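Local coordinates for protein AvrL567-D (Melampsora lini, PDB 2QVT) that is an avirulence protein of the flax rust fungus, whose recognition by the host probably determines resistance specificity in flax, at residues G53-K58 with I144-K149; V57-D60 with M66-F69. All blocks are in the same frame, centred on the assembly; numbering follows the deposited sequence.

In the fold
Two ways of joining strands meet on strand 55-59. Contact 1 (53-58 with 144-149) reaches between sheets: it sets the three-stranded sheet against strand 141-148 of the four-stranded one, and only hydrocarbon touches. Contact 2 (57-60 with 66-69) stays within one sheet, pairing strand 55-59 with its hairpin partner, strand 67-71, through backbone hydrogen bonds and a carboxylate. Both contacts are largely buried, although contact 2 also has a partly exposed flank at Lys58, Asp60 and Leu68. Val57 serves both, and the two contacts touch directly where Val55 CG1 packs 3.7 Å from Phe69 CD1, so hairpin and interface share one apolar layer.

Contact 1 of 2, residues G53-K58 with I144-K149; sequences GLVNVK and IKLVPK
Val55 and Leu146 form the tighter half of this contact, a worked example of two strands from different sheets meeting through hydrocarbon alone. One methyl of the leucine does the touching: Leu146 CD1 lies 3.7 Å from Val55 CG2, and it is equally near the branching carbon CB of the same valine, so it settles against the shoulder of that side chain and not merely its end. The two side chains approach at a slant. Leu54 adds a lighter touch to the same methyl, its CB standing 4.4 Å from Leu146 CD1.

Further along, the backbones draw apart, from 8.3 Å between the CA atoms of Val55 and Leu146 to 9.8 Å between those of Val57 and Ile144. The wider gap is bridged tip to tip. In Ile144 the CG1 branch stands between the backbone N and the carbonyl carbon (chi1 54°), and the extended second torsion (chi2 174°) carries CD1 to within 3.9 Å of Val57 CG1. No hydrogen bond crosses anywhere. Phe82 and Leu51 also pack on Leu146, while Ile86 packs on Ile144.

The loose side lies on the outer faces. Asn56 and Lys58 alternate with the inward valines and turn away from strand 141-148, where Lys145 and Val147 do likewise; all four are partly exposed. Three of them find partners away from the interface: Asn56 OD1 is hydrogen-bonded to Thr50 OG1, Lys58 makes a cation-pi contact with Trp111 and Lys145 one with Tyr38.

Leu54 and Val55 both face Leu51 in a classic beta bulge, which lets two consecutive side chains point toward the opposing strand. Inward aliphatic residues between two antiparallel sheets, with mostly polar residues turned outward, are the hallmark of a beta sandwich.

Contact 2 of 2, residues V57-D60 with M66-F69; sequences VKWD and MPLF
Asp60 and Met66 each hold CG between their own backbone N and carbonyl carbon (chi1 57° and 70°). In Asp60 this turns the carboxylate toward the backbone of Met66; in Met66 it sets CG 3.4 Å from Asp60 OD2, the two side chains crossing at about a right angle. Asp60 N donates to Met66 O at 3.0 Å, while Met66 N approaches Asp60 OD1 at 3.3 Å from above the carboxylate plane. The two residues thus exchange one bond each way, and Asp60 OD2 is further tied to Thr65 OG1.

Next comes regular antiparallel pairing. Leu68 N gives Lys58 O a nearly straight bond of 2.7 Å (172° at the hydrogen), and Lys58 N returns a longer one to Leu68 O, 3.1 Å. Beside this pair the Leu68 side chain leans on Asp60, its CD1 3.8 Å from Asp60 CA. The indole of Trp59 brings CE3 within 3.2 Å of Met66 O, which meets the ring at its edge.

On the face opposite the side chains of Lys58 and Leu68, Val57 CG2 lies 3.8 Å from Phe69 CD1, with Pro67 alongside. That face looks inward: Phe69 rests on Val103 and Pro67 on Leu100, both in strand 98-104, and Phe41 of strand 39-42 stacks on Trp59, so the hairpin spans both outermost strands of the four-stranded sheet.

Contact 1 of 2, residues G53-K58 with I144-K149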
# COMPACT_ATOMS: atom_id res chain seq x y z
N GLY A 53 9.04 -4.98 -7.65
CA GLY A 53 9.99 -6.06 -7.47
C GLY A 53 10.63 -6.19 -6.07
O GLY A 53 11.50 -7.04 -5.86
N LEU A 54 10.18 -5.39 -5.09
CA LEU A 54 10.89 -5.26 -3.81
C LEU A 54 10.06 -5.61 -2.56
O LEU A 54 10.60 -6.11 -1.57
CB LEU A 54 11.42 -3.83 -3.65
CG LEU A 54 12.45 -3.37 -4.69
CD1 LEU A 54 12.66 -1.86 -4.60
CD2 LEU A 54 13.80 -4.17 -4.64
N VAL A 55 8.74 -5.38 -2.63
CA VAL A 55 7.88 -5.35 -1.45
C VAL A 55 6.57 -6.11 -1.74
O VAL A 55 5.79 -5.73 -2.60
CB VAL A 55 7.62 -3.85 -0.96
CG1 VAL A 55 6.42 -3.76 -0.02
CG2 VAL A 55 8.86 -3.26 -0.26
N ASN A 56 6.35 -7.20 -1.02
CA ASN A 56 5.11 -7.93 -1.10
C ASN A 56 4.10 -7.26 -0.22
O ASN A 56 4.49 -6.68 0.84
CB ASN A 56 5.28 -9.36 -0.63
CG ASN A 56 5.70 -10.30 -1.76
OD1 ASN A 56 5.87 -9.91 -2.95
ND2 ASN A 56 5.89 -11.57 -1.39
N VAL A 57 2.83 -7.32 -0.65
CA VAL A 57 1.70 -6.67 0.07
C VAL A 57 0.60 -7.71 0.31
O VAL A 57 0.40 -8.54 -0.51
CB VAL A 57 1.15 -5.46 -0.72
CG1 VAL A 57 0.06 -4.68 0.04
CG2 VAL A 57 2.31 -4.53 -1.20
N LYS A 58 -0.04 -7.68 1.47
CA LYS A 58 -1.23 -8.47 1.73
C LYS A 58 -2.13 -7.66 2.67
O LYS A 58 -1.73 -6.63 3.21
CB LYS A 58 -0.86 -9.85 2.34
CG LYS A 58 -0.28 -9.82 3.74
CD LYS A 58 -0.39 -11.21 4.37
CE LYS A 58 0.05 -11.22 5.77
NZ LYS A 58 0.13 -12.69 6.15
N ILE A 144 -1.67 1.69 -5.06
CA ILE A 144 -0.49 1.90 -4.19
C ILE A 144 0.77 1.71 -5.01
O ILE A 144 0.77 0.99 -6.01
CB ILE A 144 -0.52 0.99 -2.89
CG1 ILE A 144 -0.68 -0.49 -3.26
CG2 ILE A 144 -1.67 1.45 -1.94
CD1 ILE A 144 -0.57 -1.48 -2.07
N LYS A 145 1.83 2.41 -4.63
CA LYS A 145 3.16 2.26 -5.25
C LYS A 145 4.19 2.74 -4.26
O LYS A 145 3.87 3.51 -3.35
CB LYS A 145 3.27 3.05 -6.56
CG LYS A 145 3.22 4.56 -6.38
CD LYS A 145 3.13 5.32 -7.71
CE LYS A 145 2.96 6.79 -7.47
NZ LYS A 145 2.59 7.47 -8.75
N LEU A 146 5.40 2.24 -4.42
CA LEU A 146 6.57 2.58 -3.62
C LEU A 146 7.31 3.72 -4.27
O LEU A 146 7.54 3.69 -5.49
CB LEU A 146 7.56 1.42 -3.64
CG LEU A 146 7.18 0.17 -2.86
CD1 LEU A 146 8.38 -0.77 -2.95
CD2 LEU A 146 6.81 0.50 -1.40
N VAL A 147 7.73 4.69 -3.46
CA VAL A 147 8.52 5.79 -3.98
C VAL A 147 9.79 5.85 -3.16
O VAL A 147 9.73 6.18 -1.97
CB VAL A 147 7.75 7.15 -4.01
CG1 VAL A 147 8.68 8.29 -4.38
CG2 VAL A 147 6.56 7.11 -4.99
N PRO A 148 10.94 5.50 -3.78
CA PRO A 148 12.21 5.54 -3.07
C PRO A 148 12.46 6.87 -2.37
O PRO A 148 12.08 7.94 -2.89
CB PRO A 148 13.25 5.24 -4.17
CG PRO A 148 12.48 4.40 -5.21
CD PRO A 148 11.07 4.98 -5.16
N LYS A 149 13.06 6.79 -1.19
CA LYS A 149 13.49 7.95 -0.39
C LYS A 149 15.02 8.01 -0.24
O LYS A 149 15.77 8.24 -1.25
CB LYS A 149 12.85 7.90 0.99
CG LYS A 149 11.36 8.23 0.98
CD LYS A 149 10.82 8.44 2.38
CE LYS A 149 10.98 9.91 2.85
NZ LYS A 149 9.91 10.22 3.90

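Contact 2 of 2, residues V57-D60 with M66-F69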
# COMPACT_ATOMS: atom_id res chain seq x y z
N VAL A 57 2.83 -7.32 -0.65
CA VAL A 57 1.70 -6.67 0.07
C VAL A 57 0.60 -7.71 0.31
O VAL A 57 0.40 -8.54 -0.51
CB VAL A 57 1.15 -5.46 -0.72
CG1 VAL A 57 0.06 -4.68 0.04
CG2 VAL A 57 2.31 -4.53 -1.20
N LYS A 58 -0.04 -7.68 1.47
CA LYS A 58 -1.23 -8.47 1.73
C LYS A 58 -2.13 -7.66 2.67
O LYS A 58 -1.73 -6.63 3.21
CB LYS A 58 -0.86 -9.85 2.34
CG LYS A 58 -0.28 -9.82 3.74
CD LYS A 58 -0.39 -11.21 4.37
CE LYS A 58 0.05 -11.22 5.77
NZ LYS A 58 0.13 -12.69 6.15
N TRP A 59 -3.36 -8.12 2.85
CA TRP A 59 -4.28 -7.49 3.81
C TRP A 59 -3.97 -7.95 5.26
O TRP A 59 -3.53 -9.07 5.47
CB TRP A 59 -5.73 -7.86 3.43
CG TRP A 59 -6.23 -7.08 2.26
CD1 TRP A 59 -6.57 -7.55 1.02
CD2 TRP A 59 -6.36 -5.66 2.22
NE1 TRP A 59 -6.96 -6.48 0.22
CE2 TRP A 59 -6.84 -5.32 0.95
CE3 TRP A 59 -6.14 -4.64 3.14
CZ2 TRP A 59 -7.08 -4.00 0.59
CZ3 TRP A 59 -6.39 -3.35 2.79
CH2 TRP A 59 -6.85 -3.04 1.52
N ASP A 60 -4.19 -7.08 6.24
CA ASP A 60 -4.04 -7.45 7.65
C ASP A 60 -4.95 -8.58 8.08
O ASP A 60 -4.53 -9.50 8.76
CB ASP A 60 -4.18 -6.22 8.58
CG ASP A 60 -5.48 -5.48 8.42
OD1 ASP A 60 -6.19 -5.60 7.37
OD2 ASP A 60 -5.80 -4.71 9.38
N MET A 66 -6.22 -2.46 6.45
CA MET A 66 -4.97 -1.87 6.02
C MET A 66 -4.11 -2.93 5.33
O MET A 66 -4.20 -4.13 5.64
CB MET A 66 -4.18 -1.28 7.22
CG MET A 66 -3.62 -2.33 8.18
SD MET A 66 -2.65 -1.55 9.49
CE MET A 66 -3.95 -0.84 10.47
N PRO A 67 -3.22 -2.48 4.43
CA PRO A 67 -2.28 -3.44 3.88
C PRO A 67 -1.11 -3.65 4.81
O PRO A 67 -0.77 -2.78 5.64
CB PRO A 67 -1.81 -2.75 2.59
CG PRO A 67 -1.83 -1.24 2.98
CD PRO A 67 -3.01 -1.10 3.93
N LEU A 68 -0.47 -4.80 4.66
CA LEU A 68 0.81 -5.12 5.32
C LEU A 68 1.92 -5.33 4.25
O LEU A 68 1.64 -5.67 3.10
CB LEU A 68 0.66 -6.36 6.21
CG LEU A 68 -0.41 -6.35 7.34
CD1 LEU A 68 -0.30 -7.67 8.15
CD2 LEU A 68 -0.39 -5.11 8.30
N PHE A 69 3.16 -5.15 4.67
CA PHE A 69 4.28 -5.08 3.77
C PHE A 69 5.38 -6.00 4.26
O PHE A 69 5.57 -6.16 5.48
CB PHE A 69 4.77 -3.64 3.70
CG PHE A 69 3.71 -2.71 3.22
CD1 PHE A 69 3.45 -2.58 1.83
CD2 PHE A 69 2.94 -1.98 4.12
CE1 PHE A 69 2.48 -1.74 1.39
CE2 PHE A 69 1.94 -1.13 3.66
CZ PHE A 69 1.72 -1.02 2.28